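Long-range contacts in iron-binding protein (Staphylococcus epidermidis, PDB 4M7O), which probably binds iron, perhaps as an iron complex, outside the cell as the solute-binding component of an uptake system: residues A[28-33]-A[49-54]; A[39-44]-A[128-133]; A[212-217]-A[239-244]. All coordinates share one frame; numbering follows the deposited sequence.

Contact 1 (A[28-33]-A[49-54]); sequences LIPSNT and STVDDY
Pro-30 and Thr-33 meet Val-51 and Asp-52 where the first turn of helix 30-38 packs on the loop that follows strand 45-49. The contact sits where strands 25-27 and 45-49, neighbours in the five-stranded parallel sheet, both run out at their C-terminal ends. The second segment folds on itself first, as a type I turn from Ser-49 to Asp-52. The Ser-49 hydroxyl lies between its own backbone N and carbonyl carbon (chi1 86°), and from there Ser-49 OG accepts the N-H of Val-51 N at 3.2 Å, an ST turn. Ser-49 OG also donates to Asp-52 OD1 at 2.7 Å, on the anti side of the carboxylate. Ser-49 N reaches Asp-52 OD1 at 2.9 Å from the opposite face, 45° out of the plane, so two donors fix the carboxylate's rotation. Asp-52 turns its other oxygen, OD2, to the helix start, though its exact place is doubtful. Thr-33 OG1, which also bonds to Ser-27 OG, is modelled as donating to OD2; that bond is doubtful too, because OD2 is placed too close to Thr-33. The rest is lighter contact. Pro-30 CG lies 3.7 Å from Val-51 O and also touches Val-51 CG2. Ser-49 CB rests 3.7 Å from Leu-28 O. Next door, Asp-53 forms a salt bridge with Arg-259, a residue that follows the last strand of the other sheet. A buried carboxylate with hydroxyl and N-H donors, set beside a helix N-terminus, would probably be stabilised in its charged form.

Contact 2 (A[39-44]-A[128-133]); sequences LGIGED and QLTDRE
Leu-39 O receives both NE and NH2 of Arg-132, the polar link between the Schellman motif that ends helix 30-38 and the turn between helices 116-129 and 133-152. The latter is the long helix joining the two lobes of the binding-protein fold, and Arg-132 sits at its N-cap position. The arginine grips side-on with two nitrogens on one oxygen: Arg-132 NH2 donates to Leu-39 O at 2.7 Å, in the carbonyl plane. Arg-132 NE donates to the same Leu-39 O at 2.9 Å, tilted 28° from that plane. Leu-39 O lies almost in the guanidinium plane, so both N-H groups use the same edge. Bends at chi2 and chi3 curl the arginine chain back to reach it. Gly-40, with its positive phi, passes close by, Gly-40 CA lying 3.7 Å from Arg-132 NH2. Two further polar groups are met within their own part of the chain: Thr-130 OG1 bonds to Ile-126 O in the last turn of its helix, and Asp-44 N donates to Ile-41 O. Leu-39 extends its side chain onto Gln-135, Ala-136 and Leu-139 of helix 133-152. Ile-41 does two jobs with two branches: CD1 abuts Thr-130 CB, and Ile-41 CG2 lies over one face of the guanidinium, 3.5 Å from Arg-132 NE.

Contact 3 (A[212-217]-A[239-244]); sequences RNPDIL and DKINAV
Asn-213 and Pro-214, in the lead-in to strand 216-219 of the mixed sheet, receive the N-terminus of the short helix 242-245, which precedes the neighbouring parallel strand 249-251. Two backbone N-H groups at the helix start are taken up across the contact. Asn-242 N points almost straight (178°) at Asn-213 OD1, at 2.7 Å and in the carbonyl plane of the amide. Ala-243 N meets a lone pair of Pro-214 O at 3.0 Å. Asn-213 gets its amide there by carrying CG opposite its backbone N (chi1 -165°), on a residue with positive phi. The two asparagine amides stand nearly perpendicular, and Asn-213 ND2 makes a weak bond to Asn-242 OD1. Asn-242 runs alongside Asp-215, and Asn-242 ND2 is modelled very close to Asp-215 OD1 in a hydrogen bond whose exact length is doubtful. Asp-215 OD2, for its part, accepts from Glu-162 N on strand 162-168.

Next to these polar bonds the contact turns apolar. Ala-243 CB nestles 3.6 Å from Leu-217 CG. Val-244 CG2 lies 4.1 Å from Leu-217 CD1. Ile-241 CG2 touches Pro-214 CD at 3.8 Å. Leu-217 and Val-244 both also meet Ile-232 of helix 225-234. This is the packing of a beta-alpha-beta crossover: parallel strands 216-219 and 249-251, with helix 225-234 and the short helix in the connection between them.

Contacts 1 and 2 belong to one lobe and share elements: helix 30-38 begins in contact 1 and ends in contact 2, and strand 45-49 runs from the 39-44 segment back to 49-54. Their centres are 16 Å apart and their nearest atoms about 6 Å, without touching. Contact 3 lies in the other lobe, on the opposite side of the chain's centre. Measured between centres, it is about 36 Å from contact 1 and about 46 Å from contact 2. Contact 1 probably lies on the side facing the other lobe, where relatives of this fold hold their ligand.

Contact 1 (A[28-33]-A[49-54])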
ATOM      1  N   LEU A  28       6.835   1.870  13.233  1.00 27.95           N
ATOM      2  CA  LEU A  28       6.140   0.587  13.359  1.00 25.51           C
ATOM      3  C   LEU A  28       5.515   0.021  12.086  1.00 25.51           C
ATOM      4  O   LEU A  28       4.841  -1.023  12.132  1.00 24.77           O
ATOM      5  CB  LEU A  28       5.079   0.658  14.465  1.00 26.65           C
ATOM      6  CG  LEU A  28       5.668   0.797  15.873  1.00 31.52           C
ATOM      7  CD1 LEU A  28       4.586   0.629  16.956  1.00 31.56           C
ATOM      8  CD2 LEU A  28       6.791  -0.202  16.066  1.00 25.42           C
ATOM      9  N   ILE A  29       5.726   0.686  10.953  1.00 24.50           N
ATOM     10  CA  ILE A  29       5.229   0.155   9.687  1.00 26.38           C
ATOM     11  C   ILE A  29       6.213   0.555   8.589  1.00 27.97           C
ATOM     12  O   ILE A  29       6.793   1.640   8.648  1.00 28.51           O
ATOM     13  CB  ILE A  29       3.754   0.621   9.415  1.00 28.06           C
ATOM     14  CG1 ILE A  29       3.033  -0.327   8.430  1.00 28.22           C
ATOM     15  CG2 ILE A  29       3.718   2.072   8.929  1.00 26.89           C
ATOM     16  CD1 ILE A  29       1.514  -0.334   8.559  1.00 40.32           C
ATOM     17  N   PRO A  30       6.461  -0.338   7.614  1.00 28.95           N
ATOM     18  CA  PRO A  30       7.547  -0.014   6.678  1.00 28.97           C
ATOM     19  C   PRO A  30       7.366   1.301   5.916  1.00 30.56           C
ATOM     20  O   PRO A  30       8.362   1.991   5.762  1.00 29.63           O
ATOM     21  CB  PRO A  30       7.563  -1.217   5.728  1.00 33.02           C
ATOM     22  CG  PRO A  30       7.024  -2.360   6.583  1.00 30.83           C
ATOM     23  CD  PRO A  30       5.931  -1.701   7.394  1.00 26.48           C
ATOM     24  N   SER A  31       6.155   1.670   5.490  1.00 30.05           N
ATOM     25  CA  SER A  31       5.994   2.948   4.784  1.00 32.56           C
ATOM     26  C   SER A  31       6.502   4.139   5.616  1.00 31.39           C
ATOM     27  O   SER A  31       7.202   5.016   5.093  1.00 33.18           O
ATOM     28  CB  SER A  31       4.550   3.171   4.325  1.00 27.45           C
ATOM     29  OG  SER A  31       3.639   2.979   5.390  1.00 29.08           O
ATOM     30  N   ASN A  32       6.160   4.160   6.902  1.00 24.35           N
ATOM     31  CA  ASN A  32       6.689   5.159   7.833  1.00 28.76           C
ATOM     32  C   ASN A  32       8.212   5.188   7.825  1.00 30.36           C
ATOM     33  O   ASN A  32       8.828   6.258   7.732  1.00 29.58           O
ATOM     34  CB  ASN A  32       6.192   4.888   9.259  1.00 32.73           C
ATOM     35  CG  ASN A  32       4.760   5.343   9.474  1.00 32.57           C
ATOM     36  OD1 ASN A  32       4.126   5.889   8.564  1.00 30.87           O
ATOM     37  ND2 ASN A  32       4.240   5.125  10.686  1.00 29.91           N
ATOM     38  N   THR A  33       8.822   4.013   7.913  1.00 29.13           N
ATOM     39  CA  THR A  33      10.280   3.945   7.960  1.00 29.34           C
ATOM     40  C   THR A  33      10.886   4.490   6.679  1.00 27.72           C
ATOM     41  O   THR A  33      11.870   5.227   6.724  1.00 28.86           O
ATOM     42  CB  THR A  33      10.759   2.524   8.172  1.00 30.67           C
ATOM     43  OG1 THR A  33      10.207   2.012   9.400  1.00 29.76           O
ATOM     44  CG2 THR A  33      12.293   2.475   8.257  1.00 30.73           C
ATOM     45  N   SER A  49       9.944  -2.136  12.731  1.00 29.31           N
ATOM     46  CA  SER A  49       9.162  -3.342  12.925  1.00 29.20           C
ATOM     47  C   SER A  49       9.911  -4.542  12.371  1.00 33.81           C
ATOM     48  O   SER A  49      10.868  -4.405  11.607  1.00 36.39           O
ATOM     49  CB  SER A  49       7.796  -3.221  12.257  1.00 32.16           C
ATOM     50  OG  SER A  49       7.864  -3.600  10.900  1.00 33.83           O
ATOM     51  N   THR A  50       9.456  -5.727  12.745  1.00 34.23           N
ATOM     52  CA  THR A  50      10.104  -6.957  12.317  1.00 34.78           C
ATOM     53  C   THR A  50       9.949  -7.217  10.831  1.00 35.69           C
ATOM     54  O   THR A  50      10.598  -8.115  10.293  1.00 43.68           O
ATOM     55  CB  THR A  50       9.507  -8.135  13.057  1.00 40.70           C
ATOM     56  OG1 THR A  50       8.080  -7.983  13.060  1.00 42.07           O
ATOM     57  CG2 THR A  50      10.030  -8.170  14.500  1.00 39.20           C
ATOM     58  N   VAL A  51       9.071  -6.462  10.171  1.00 31.42           N
ATOM     59  CA  VAL A  51       8.872  -6.637   8.733  1.00 33.01           C
ATOM     60  C   VAL A  51       9.412  -5.482   7.890  1.00 30.94           C
ATOM     61  O   VAL A  51       9.159  -5.416   6.695  1.00 30.75           O
ATOM     62  CB  VAL A  51       7.391  -6.917   8.380  1.00 36.06           C
ATOM     63  CG1 VAL A  51       6.948  -8.243   8.990  1.00 36.30           C
ATOM     64  CG2 VAL A  51       6.482  -5.769   8.848  1.00 35.58           C
ATOM     65  N   ASP A  52      10.170  -4.575   8.492  1.00 28.85           N
ATOM     66  CA  ASP A  52      10.824  -3.521   7.707  1.00 32.01           C
ATOM     67  C   ASP A  52      11.907  -4.099   6.790  1.00 34.39           C
ATOM     68  O   ASP A  52      12.740  -4.891   7.228  1.00 34.83           O
ATOM     69  CB  ASP A  52      11.398  -2.441   8.626  1.00 36.33           C
ATOM     70  CG  ASP A  52      10.354  -1.412   9.025  1.00 39.30           C
ATOM     71  OD1 ASP A  52       9.520  -1.694   9.909  1.00 40.32           O
ATOM     72  OD2 ASP A  52      10.341  -0.324   8.427  1.00 41.68           O
ATOM     73  N   ASP A  53      11.870  -3.703   5.513  1.00 27.69           N
ATOM     74  CA  ASP A  53      12.679  -4.332   4.456  1.00 32.83           C
ATOM     75  C   ASP A  53      13.381  -3.307   3.566  1.00 31.70           C
ATOM     76  O   ASP A  53      14.022  -3.665   2.577  1.00 37.02           O
ATOM     77  CB  ASP A  53      11.787  -5.214   3.569  1.00 39.99           C
ATOM     78  CG  ASP A  53      10.489  -4.501   3.131  1.00 47.63           C
ATOM     79  OD1 ASP A  53      10.434  -3.247   3.129  1.00 44.00           O
ATOM     80  OD2 ASP A  53       9.508  -5.200   2.794  1.00 51.47           O
ATOM     81  N   TYR A  54      13.232  -2.032   3.899  1.00 28.59           N
ATOM     82  CA  TYR A  54      13.766  -0.975   3.056  1.00 32.93           C
ATOM     83  C   TYR A  54      14.067   0.247   3.909  1.00 33.06           C
ATOM     84  O   TYR A  54      13.260   0.640   4.745  1.00 34.59           O
ATOM     85  CB  TYR A  54      12.769  -0.620   1.925  1.00 29.77           C
ATOM     86  CG  TYR A  54      13.405   0.151   0.784  1.00 29.55           C
ATOM     87  CD1 TYR A  54      13.498   1.536   0.808  1.00 32.55           C
ATOM     88  CD2 TYR A  54      13.934  -0.515  -0.312  1.00 36.72           C
ATOM     89  CE1 TYR A  54      14.097   2.234  -0.256  1.00 36.51           C
ATOM     90  CE2 TYR A  54      14.532   0.168  -1.361  1.00 36.72           C
ATOM     91  CZ  TYR A  54      14.608   1.539  -1.328  1.00 38.94           C
ATOM     92  OH  TYR A  54      15.200   2.205  -2.380  1.00 47.15           O
TER

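Contact 2 (A[39-44]-A[128-133])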
ATOM      1  N   LEU A  39      13.350  11.644   4.496  1.00 37.23           N
ATOM      2  CA  LEU A  39      13.353  12.974   5.102  1.00 40.95           C
ATOM      3  C   LEU A  39      14.718  13.316   5.695  1.00 41.14           C
ATOM      4  O   LEU A  39      14.938  14.448   6.146  1.00 36.59           O
ATOM      5  CB  LEU A  39      12.267  13.097   6.182  1.00 33.12           C
ATOM      6  CG  LEU A  39      10.823  13.021   5.665  1.00 38.04           C
ATOM      7  CD1 LEU A  39       9.820  13.314   6.776  1.00 39.97           C
ATOM      8  CD2 LEU A  39      10.621  13.971   4.499  1.00 37.39           C
ATOM      9  N   GLY A  40      15.633  12.345   5.683  1.00 38.29           N
ATOM     10  CA  GLY A  40      16.998  12.580   6.132  1.00 40.83           C
ATOM     11  C   GLY A  40      17.197  12.265   7.607  1.00 34.04           C
ATOM     12  O   GLY A  40      18.242  12.568   8.179  1.00 38.79           O
ATOM     13  N   ILE A  41      16.203  11.644   8.231  1.00 39.26           N
ATOM     14  CA  ILE A  41      16.306  11.374   9.662  1.00 41.21           C
ATOM     15  C   ILE A  41      16.325   9.885  10.010  1.00 37.75           C
ATOM     16  O   ILE A  41      15.933   9.498  11.108  1.00 36.14           O
ATOM     17  CB  ILE A  41      15.230  12.144  10.491  1.00 39.13           C
ATOM     18  CG1 ILE A  41      13.814  11.809  10.023  1.00 42.69           C
ATOM     19  CG2 ILE A  41      15.458  13.651  10.405  1.00 38.83           C
ATOM     20  CD1 ILE A  41      12.736  12.574  10.785  1.00 38.36           C
ATOM     21  N   GLY A  42      16.798   9.056   9.081  1.00 36.83           N
ATOM     22  CA  GLY A  42      16.951   7.637   9.356  1.00 39.31           C
ATOM     23  C   GLY A  42      17.875   7.364  10.532  1.00 37.13           C
ATOM     24  O   GLY A  42      17.691   6.388  11.278  1.00 30.78           O
ATOM     25  N   GLU A  43      18.861   8.236  10.715  1.00 32.91           N
ATOM     26  CA  GLU A  43      19.803   8.099  11.820  1.00 41.08           C
ATOM     27  C   GLU A  43      19.192   8.451  13.168  1.00 38.48           C
ATOM     28  O   GLU A  43      19.869   8.368  14.196  1.00 41.50           O
ATOM     29  CB  GLU A  43      21.040   8.965  11.575  1.00 42.86           C
ATOM     30  CG  GLU A  43      21.683   8.733  10.214  1.00 51.88           C
ATOM     31  N   ASP A  44      17.924   8.847  13.183  1.00 42.68           N
ATOM     32  CA  ASP A  44      17.278   9.196  14.451  1.00 40.82           C
ATOM     33  C   ASP A  44      16.317   8.099  14.888  1.00 34.80           C
ATOM     34  O   ASP A  44      15.609   8.236  15.886  1.00 38.24           O
ATOM     35  CB  ASP A  44      16.562  10.553  14.349  1.00 43.54           C
ATOM     36  CG  ASP A  44      17.509  11.696  13.974  1.00 48.08           C
ATOM     37  OD1 ASP A  44      18.666  11.704  14.453  1.00 40.36           O
ATOM     38  OD2 ASP A  44      17.100  12.584  13.193  1.00 50.92           O
ATOM     39  N   GLN A 128       5.875  17.787   8.781  1.00 37.38           N
ATOM     40  CA  GLN A 128       5.556  18.851   9.724  1.00 39.82           C
ATOM     41  C   GLN A 128       5.736  18.378  11.162  1.00 44.15           C
ATOM     42  O   GLN A 128       6.125  19.151  12.030  1.00 46.84           O
ATOM     43  CB  GLN A 128       4.141  19.369   9.507  1.00 46.61           C
ATOM     44  CG  GLN A 128       3.756  20.485  10.462  1.00 59.20           C
ATOM     45  CD  GLN A 128       2.517  21.221  10.009  1.00 72.05           C
ATOM     46  OE1 GLN A 128       1.813  20.768   9.103  1.00 75.82           O
ATOM     47  NE2 GLN A 128       2.243  22.369  10.630  1.00 76.62           N
ATOM     48  N   LEU A 129       5.467  17.099  11.398  1.00 45.04           N
ATOM     49  CA  LEU A 129       5.600  16.508  12.724  1.00 43.30           C
ATOM     50  C   LEU A 129       7.054  16.536  13.196  1.00 40.81           C
ATOM     51  O   LEU A 129       7.333  16.873  14.345  1.00 45.10           O
ATOM     52  CB  LEU A 129       5.062  15.068  12.707  1.00 38.36           C
ATOM     53  CG  LEU A 129       5.349  14.192  13.930  1.00 37.37           C
ATOM     54  CD1 LEU A 129       4.668  14.733  15.176  1.00 33.61           C
ATOM     55  CD2 LEU A 129       4.953  12.742  13.686  1.00 31.78           C
ATOM     56  N   THR A 130       7.969  16.209  12.287  1.00 39.06           N
ATOM     57  CA  THR A 130       9.394  16.075  12.605  1.00 36.20           C
ATOM     58  C   THR A 130      10.221  17.289  12.229  1.00 38.60           C
ATOM     59  O   THR A 130      11.449  17.204  12.196  1.00 41.86           O
ATOM     60  CB  THR A 130      10.019  14.895  11.838  1.00 37.87           C
ATOM     61  OG1 THR A 130       9.883  15.122  10.424  1.00 39.47           O
ATOM     62  CG2 THR A 130       9.329  13.601  12.195  1.00 38.14           C
ATOM     63  N   ASP A 131       9.557  18.399  11.926  1.00 41.27           N
ATOM     64  CA  ASP A 131      10.252  19.622  11.517  1.00 48.24           C
ATOM     65  C   ASP A 131      11.209  19.347  10.355  1.00 46.27           C
ATOM     66  O   ASP A 131      12.357  19.775  10.360  1.00 44.03           O
ATOM     67  CB  ASP A 131      10.997  20.255  12.702  1.00 53.70           C
ATOM     68  CG  ASP A 131      11.379  21.702  12.449  1.00 63.28           C
ATOM     69  OD1 ASP A 131      10.767  22.334  11.565  1.00 64.18           O
ATOM     70  OD2 ASP A 131      12.289  22.213  13.138  1.00 66.33           O
ATOM     71  N   ARG A 132      10.726  18.613   9.360  1.00 44.69           N
ATOM     72  CA  ARG A 132      11.496  18.357   8.154  1.00 44.94           C
ATOM     73  C   ARG A 132      10.649  18.747   6.953  1.00 48.87           C
ATOM     74  O   ARG A 132      10.569  18.002   5.979  1.00 44.81           O
ATOM     75  CB  ARG A 132      11.878  16.875   8.077  1.00 40.78           C
ATOM     76  CG  ARG A 132      12.660  16.394   9.288  1.00 42.94           C
ATOM     77  CD  ARG A 132      14.049  16.996   9.327  1.00 43.47           C
ATOM     78  NE  ARG A 132      14.907  16.385   8.315  1.00 49.31           N
ATOM     79  CZ  ARG A 132      16.133  16.799   8.009  1.00 51.77           C
ATOM     80  NH1 ARG A 132      16.672  17.834   8.639  1.00 53.95           N
ATOM     81  NH2 ARG A 132      16.825  16.172   7.072  1.00 47.40           N
ATOM     82  N   GLU A 133      10.015  19.915   7.041  1.00 47.71           N
ATOM     83  CA  GLU A 133       9.029  20.355   6.056  1.00 50.43           C
ATOM     84  C   GLU A 133       9.633  20.549   4.666  1.00 50.57           C
ATOM     85  O   GLU A 133       9.045  20.148   3.660  1.00 50.47           O
ATOM     86  CB  GLU A 133       8.332  21.633   6.541  1.00 54.98           C
ATOM     87  CG  GLU A 133       7.511  21.431   7.820  1.00 63.30           C
ATOM     88  CD  GLU A 133       6.715  22.663   8.230  1.00 73.20           C
ATOM     89  OE1 GLU A 133       7.329  23.726   8.466  1.00 79.21           O
ATOM     90  OE2 GLU A 133       5.473  22.564   8.321  1.00 73.93           O
TER

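Contact 3 (A[212-217]-A[239-244])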
ATOM      1  N   ARG A 212     -20.184  -8.619 -15.694  1.00 37.26           N
ATOM      2  CA  ARG A 212     -19.397  -7.402 -15.910  1.00 43.25           C
ATOM      3  C   ARG A 212     -18.377  -7.596 -17.020  1.00 38.77           C
ATOM      4  O   ARG A 212     -17.915  -6.622 -17.632  1.00 39.04           O
ATOM      5  CB  ARG A 212     -18.656  -6.985 -14.633  1.00 47.30           C
ATOM      6  CG  ARG A 212     -19.554  -6.547 -13.502  1.00 57.03           C
ATOM      7  CD  ARG A 212     -20.342  -5.305 -13.849  1.00 56.75           C
ATOM      8  NE  ARG A 212     -21.333  -5.010 -12.818  1.00 57.72           N
ATOM      9  CZ  ARG A 212     -21.167  -4.117 -11.847  1.00 57.10           C
ATOM     10  NH1 ARG A 212     -22.129  -3.923 -10.953  1.00 51.20           N
ATOM     11  NH2 ARG A 212     -20.046  -3.412 -11.773  1.00 56.17           N
ATOM     12  N   ASN A 213     -18.020  -8.855 -17.263  1.00 44.63           N
ATOM     13  CA  ASN A 213     -17.118  -9.224 -18.352  1.00 44.20           C
ATOM     14  C   ASN A 213     -15.841  -8.378 -18.461  1.00 42.77           C
ATOM     15  O   ASN A 213     -15.616  -7.723 -19.479  1.00 42.03           O
ATOM     16  CB  ASN A 213     -17.891  -9.205 -19.683  1.00 43.69           C
ATOM     17  CG  ASN A 213     -17.156  -9.903 -20.787  1.00 45.54           C
ATOM     18  OD1 ASN A 213     -16.111 -10.508 -20.562  1.00 46.20           O
ATOM     19  ND2 ASN A 213     -17.701  -9.830 -22.003  1.00 54.56           N
ATOM     20  N   PRO A 214     -14.983  -8.404 -17.424  1.00 40.22           N
ATOM     21  CA  PRO A 214     -13.738  -7.623 -17.451  1.00 36.02           C
ATOM     22  C   PRO A 214     -12.772  -8.093 -18.540  1.00 37.19           C
ATOM     23  O   PRO A 214     -12.846  -9.254 -18.976  1.00 38.94           O
ATOM     24  CB  PRO A 214     -13.123  -7.877 -16.059  1.00 33.74           C
ATOM     25  CG  PRO A 214     -13.778  -9.140 -15.568  1.00 42.14           C
ATOM     26  CD  PRO A 214     -15.150  -9.156 -16.165  1.00 40.61           C
ATOM     27  N   ASP A 215     -11.907  -7.194 -18.993  1.00 37.56           N
ATOM     28  CA  ASP A 215     -10.934  -7.522 -20.025  1.00 38.95           C
ATOM     29  C   ASP A 215      -9.650  -8.036 -19.384  1.00 51.64           C
ATOM     30  O   ASP A 215      -8.834  -8.679 -20.030  1.00 38.46           O
ATOM     31  CB  ASP A 215     -10.646  -6.278 -20.859  1.00 40.99           C
ATOM     32  CG  ASP A 215     -11.913  -5.650 -21.424  1.00 51.87           C
ATOM     33  OD1 ASP A 215     -12.684  -6.356 -22.122  1.00 51.68           O
ATOM     34  OD2 ASP A 215     -12.151  -4.449 -21.156  1.00 48.22           O
ATOM     35  N   ILE A 216      -9.468  -7.747 -18.100  1.00 35.31           N
ATOM     36  CA  ILE A 216      -8.257  -8.133 -17.393  1.00 35.54           C
ATOM     37  C   ILE A 216      -8.637  -8.518 -15.963  1.00 38.68           C
ATOM     38  O   ILE A 216      -9.439  -7.822 -15.338  1.00 40.68           O
ATOM     39  CB  ILE A 216      -7.267  -6.946 -17.319  1.00 40.68           C
ATOM     40  CG1 ILE A 216      -7.040  -6.338 -18.712  1.00 46.16           C
ATOM     41  CG2 ILE A 216      -5.954  -7.365 -16.672  1.00 34.37           C
ATOM     42  CD1 ILE A 216      -6.111  -5.153 -18.732  1.00 42.89           C
ATOM     43  N   LEU A 217      -8.091  -9.626 -15.457  1.00 34.42           N
ATOM     44  CA  LEU A 217      -8.255  -9.994 -14.041  1.00 36.43           C
ATOM     45  C   LEU A 217      -6.914  -9.807 -13.348  1.00 36.07           C
ATOM     46  O   LEU A 217      -5.870 -10.256 -13.846  1.00 37.86           O
ATOM     47  CB  LEU A 217      -8.688 -11.454 -13.886  1.00 37.25           C
ATOM     48  CG  LEU A 217      -9.809 -11.967 -14.797  1.00 37.24           C
ATOM     49  CD1 LEU A 217     -10.128 -13.449 -14.516  1.00 37.35           C
ATOM     50  CD2 LEU A 217     -11.064 -11.137 -14.589  1.00 34.65           C
ATOM     51  N   ASP A 239     -14.916 -19.216 -18.099  1.00 60.75           N
ATOM     52  CA  ASP A 239     -14.502 -19.523 -19.471  1.00 66.28           C
ATOM     53  C   ASP A 239     -14.903 -18.458 -20.473  1.00 63.55           C
ATOM     54  O   ASP A 239     -14.169 -18.180 -21.421  1.00 69.63           O
ATOM     55  CB  ASP A 239     -15.123 -20.846 -19.934  1.00 79.55           C
ATOM     56  CG  ASP A 239     -14.281 -22.048 -19.571  1.00 88.92           C
ATOM     57  OD1 ASP A 239     -13.181 -21.856 -19.001  1.00 92.58           O
ATOM     58  OD2 ASP A 239     -14.715 -23.184 -19.872  1.00 89.08           O
ATOM     59  N   LYS A 240     -16.082 -17.881 -20.261  1.00 60.49           N
ATOM     60  CA  LYS A 240     -16.658 -16.906 -21.177  1.00 61.15           C
ATOM     61  C   LYS A 240     -15.900 -15.576 -21.197  1.00 63.59           C
ATOM     62  O   LYS A 240     -15.597 -15.050 -22.267  1.00 66.08           O
ATOM     63  CB  LYS A 240     -18.130 -16.674 -20.821  1.00 63.76           C
ATOM     64  CG  LYS A 240     -19.015 -17.897 -21.041  1.00 71.93           C
ATOM     65  CD  LYS A 240     -20.448 -17.499 -21.356  1.00 79.48           C
ATOM     66  CE  LYS A 240     -21.096 -18.494 -22.312  1.00 80.33           C
ATOM     67  NZ  LYS A 240     -20.269 -18.727 -23.529  1.00 79.83           N
ATOM     68  N   ILE A 241     -15.585 -15.062 -20.005  1.00 56.91           N
ATOM     69  CA  ILE A 241     -15.032 -13.716 -19.782  1.00 50.09           C
ATOM     70  C   ILE A 241     -13.914 -13.268 -20.748  1.00 47.62           C
ATOM     71  O   ILE A 241     -13.012 -14.059 -21.049  1.00 48.10           O
ATOM     72  CB  ILE A 241     -14.533 -13.614 -18.321  1.00 47.01           C
ATOM     73  CG1 ILE A 241     -15.671 -13.923 -17.342  1.00 48.71           C
ATOM     74  CG2 ILE A 241     -13.924 -12.252 -18.021  1.00 43.48           C
ATOM     75  CD1 ILE A 241     -15.206 -13.886 -15.877  1.00 43.09           C
ATOM     76  N   ASN A 242     -13.998 -12.015 -21.233  1.00 52.12           N
ATOM     77  CA  ASN A 242     -12.988 -11.395 -22.113  1.00 48.25           C
ATOM     78  C   ASN A 242     -11.575 -11.770 -21.621  1.00 50.94           C
ATOM     79  O   ASN A 242     -10.787 -12.373 -22.343  1.00 47.91           O
ATOM     80  CB  ASN A 242     -13.097  -9.847 -22.082  1.00 66.26           C
ATOM     81  CG  ASN A 242     -14.210  -9.256 -22.992  1.00 65.36           C
ATOM     82  OD1 ASN A 242     -15.184  -9.911 -23.341  1.00 56.63           O
ATOM     83  ND2 ASN A 242     -14.055  -7.977 -23.345  1.00 71.29           N
ATOM     84  N   ALA A 243     -11.290 -11.418 -20.364  1.00 43.88           N
ATOM     85  CA  ALA A 243      -9.978 -11.649 -19.742  1.00 52.83           C
ATOM     86  C   ALA A 243      -9.468 -13.083 -19.838  1.00 43.07           C
ATOM     87  O   ALA A 243      -8.297 -13.303 -20.108  1.00 44.38           O
ATOM     88  CB  ALA A 243     -10.003 -11.212 -18.289  1.00 39.51           C
ATOM     89  N   VAL A 244     -10.336 -14.056 -19.593  1.00 49.43           N
ATOM     90  CA  VAL A 244      -9.912 -15.448 -19.637  1.00 52.01           C
ATOM     91  C   VAL A 244      -9.627 -15.890 -21.073  1.00 56.86           C
ATOM     92  O   VAL A 244      -8.642 -16.584 -21.314  1.00 60.39           O
ATOM     93  CB  VAL A 244     -10.935 -16.386 -18.969  1.00 55.87           C
ATOM     94  CG1 VAL A 244     -10.416 -17.816 -18.956  1.00 57.78           C
ATOM     95  CG2 VAL A 244     -11.231 -15.919 -17.549  1.00 52.48           C
TER